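Local structure of putative transcriptional regulator (Salmonella typhimurium, 1YYV) at residues Arg26-His31 / Glu74-Leu79. The protein is probably a DNA-binding transcription regulator of the HxlR family, built around a winged helix-turn-helix, although its regulatory role is not established. Numbering follows the deposited sequence.
Sequences REVLKH and EQDGFL
A His-carboxylate hydrogen bond ties helix 25-33 to the C-terminal end of helix 66-76 in this HxlR-like helix-turn-helix protein, where His31 meets Asp76. His31 ND1 donates to Asp76 OD2 at 2.9 Å with an N-H...O angle of 167°. Asp76 OD2 lies in the imidazole plane and is approached on the syn side of the carboxylate, though 26° out of the carboxylate plane, and ring and carboxylate are turned 27° from each other. His31 CG stands anti to its own carbonyl carbon, which lays one ring face over Glu27 O, 3.3 Å from the ring plane. Gly77, with positive phi, closes the last turn in a Schellman motif, its N bonded to Glu74 O at 3.0 Å, and the chain turns so that Phe78 packs on Leu73 of helix 66-76 and on Leu98 and Val102 of helix 97-103. There Val28 CG1, anti to its backbone N, reaches the edge of the Phe78 ring, 4.0 Å from CZ. The other carboxylate oxygen, Asp76 OD1, forms a salt bridge with Arg124 of the second subunit, while Trp112 of that subunit packs on Phe78. Asp76 thus divides its oxygens between an intrachain and an intersubunit partner; the arginine probably offsets the buried negative charge, linking both helices to the second subunit.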
loop_
_atom_site.group_PDB
_atom_site.type_symbol
_atom_site.label_atom_id
_atom_site.label_comp_id
_atom_site.label_asym_id
_atom_site.label_seq_id
_atom_site.Cartn_x
_atom_site.Cartn_y
_atom_site.Cartn_z
ATOM N N ARG A 26 -1.144 -7.038 -8.113
ATOM C CA ARG A 26 -0.044 -7.052 -7.124
ATOM C C ARG A 26 1.059 -6.029 -7.470
ATOM O O ARG A 26 1.611 -5.385 -6.602
ATOM C CB ARG A 26 0.536 -8.434 -7.032
ATOM C CG ARG A 26 -0.333 -9.374 -6.242
ATOM C CD ARG A 26 0.281 -10.768 -6.181
ATOM N NE ARG A 26 -0.545 -11.624 -5.328
ATOM C CZ ARG A 26 -0.155 -12.794 -4.837
ATOM N NH1 ARG A 26 1.056 -13.262 -5.110
ATOM N NH2 ARG A 26 -0.983 -13.504 -4.084
ATOM N N GLU A 27 1.310 -5.858 -8.751
ATOM C CA GLU A 27 2.250 -4.871 -9.228
ATOM C C GLU A 27 1.741 -3.442 -9.073
ATOM O O GLU A 27 2.447 -2.583 -8.575
ATOM C CB GLU A 27 2.559 -5.152 -10.702
ATOM C CG GLU A 27 3.521 -6.255 -10.863
ATOM C CD GLU A 27 4.855 -5.906 -10.214
ATOM O OE1 GLU A 27 5.416 -6.777 -9.493
ATOM O OE2 GLU A 27 5.338 -4.752 -10.413
ATOM N N VAL A 28 0.514 -3.198 -9.509
ATOM C CA VAL A 28 -0.162 -1.924 -9.232
ATOM C C VAL A 28 -0.160 -1.614 -7.745
ATOM O O VAL A 28 0.138 -0.515 -7.352
ATOM C CB VAL A 28 -1.599 -1.929 -9.760
ATOM C CG1 VAL A 28 -2.325 -0.578 -9.440
ATOM C CG2 VAL A 28 -1.611 -2.342 -11.268
ATOM N N LEU A 29 -0.460 -2.590 -6.914
ATOM C CA LEU A 29 -0.437 -2.376 -5.462
ATOM C C LEU A 29 0.955 -1.960 -4.951
ATOM O O LEU A 29 1.061 -1.031 -4.201
ATOM C CB LEU A 29 -0.982 -3.600 -4.732
ATOM C CG LEU A 29 -0.708 -3.628 -3.240
ATOM C CD1 LEU A 29 -1.724 -2.770 -2.509
ATOM C CD2 LEU A 29 -0.659 -5.067 -2.712
ATOM N N LYS A 30 2.000 -2.653 -5.401
ATOM C CA LYS A 30 3.373 -2.280 -5.134
ATOM C C LYS A 30 3.695 -0.822 -5.588
ATOM O O LYS A 30 4.256 -0.008 -4.820
ATOM C CB LYS A 30 4.335 -3.276 -5.821
ATOM C CG LYS A 30 5.796 -2.977 -5.470
ATOM C CD LYS A 30 6.877 -3.856 -6.166
ATOM C CE LYS A 30 7.598 -4.762 -5.132
ATOM N NZ LYS A 30 9.091 -5.123 -5.371
ATOM N N HIS A 31 3.356 -0.482 -6.825
ATOM C CA HIS A 31 3.644 0.884 -7.286
ATOM C C HIS A 31 2.998 1.961 -6.431
ATOM O O HIS A 31 3.631 2.978 -6.160
ATOM C CB HIS A 31 3.283 1.082 -8.764
ATOM C CG HIS A 31 3.993 0.121 -9.674
ATOM N ND1 HIS A 31 3.530 -0.208 -10.939
ATOM C CD2 HIS A 31 5.133 -0.591 -9.491
ATOM C CE1 HIS A 31 4.372 -1.061 -11.497
ATOM N NE2 HIS A 31 5.334 -1.327 -10.633
ATOM N N GLU A 74 3.167 6.516 -14.207
ATOM C CA GLU A 74 2.701 7.055 -15.490
ATOM C C GLU A 74 2.204 5.960 -16.427
ATOM O O GLU A 74 1.131 6.101 -17.052
ATOM C CB GLU A 74 3.773 7.904 -16.193
ATOM C CG GLU A 74 3.295 8.425 -17.570
ATOM C CD GLU A 74 4.364 9.126 -18.405
ATOM O OE1 GLU A 74 5.591 9.017 -18.091
ATOM O OE2 GLU A 74 3.954 9.778 -19.407
ATOM N N GLN A 75 2.952 4.858 -16.515
ATOM C CA GLN A 75 2.523 3.782 -17.403
ATOM C C GLN A 75 1.324 3.010 -16.877
ATOM O O GLN A 75 0.632 2.371 -17.676
ATOM C CB GLN A 75 3.662 2.884 -17.944
ATOM C CG GLN A 75 4.603 2.298 -16.922
ATOM C CD GLN A 75 6.016 2.042 -17.487
ATOM O OE1 GLN A 75 6.475 2.741 -18.398
ATOM N NE2 GLN A 75 6.722 1.062 -16.904
ATOM N N ASP A 76 1.056 3.117 -15.566
ATOM C CA ASP A 76 -0.178 2.606 -14.970
ATOM C C ASP A 76 -1.370 3.502 -15.327
ATOM O O ASP A 76 -2.492 3.054 -15.350
ATOM C CB ASP A 76 -0.038 2.469 -13.449
ATOM C CG ASP A 76 0.775 1.215 -13.030
ATOM O OD1 ASP A 76 1.092 0.377 -13.904
ATOM O OD2 ASP A 76 1.115 1.069 -11.822
ATOM N N GLY A 77 -1.121 4.772 -15.634
ATOM C CA GLY A 77 -2.191 5.655 -16.088
ATOM C C GLY A 77 -2.618 6.665 -15.041
ATOM O O GLY A 77 -3.712 7.263 -15.155
ATOM N N PHE A 78 -1.761 6.867 -14.032
ATOM C CA PHE A 78 -2.109 7.702 -12.903
ATOM C C PHE A 78 -1.557 9.125 -13.044
ATOM O O PHE A 78 -2.008 10.040 -12.333
ATOM C CB PHE A 78 -1.620 7.080 -11.580
ATOM C CG PHE A 78 -2.131 5.672 -11.321
ATOM C CD1 PHE A 78 -3.478 5.331 -11.551
ATOM C CD2 PHE A 78 -1.280 4.702 -10.822
ATOM C CE1 PHE A 78 -3.948 4.056 -11.294
ATOM C CE2 PHE A 78 -1.740 3.422 -10.552
ATOM C CZ PHE A 78 -3.070 3.092 -10.796
ATOM N N LEU A 79 -0.561 9.315 -13.911
ATOM C CA LEU A 79 0.056 10.640 -14.045
ATOM C C LEU A 79 0.088 11.137 -15.470
ATOM O O LEU A 79 0.249 10.364 -16.418
ATOM C CB LEU A 79 1.493 10.704 -13.496
ATOM C CG LEU A 79 1.832 10.025 -12.189
ATOM C CD1 LEU A 79 3.306 10.094 -11.990
ATOM C CD2 LEU A 79 1.058 10.606 -10.983
#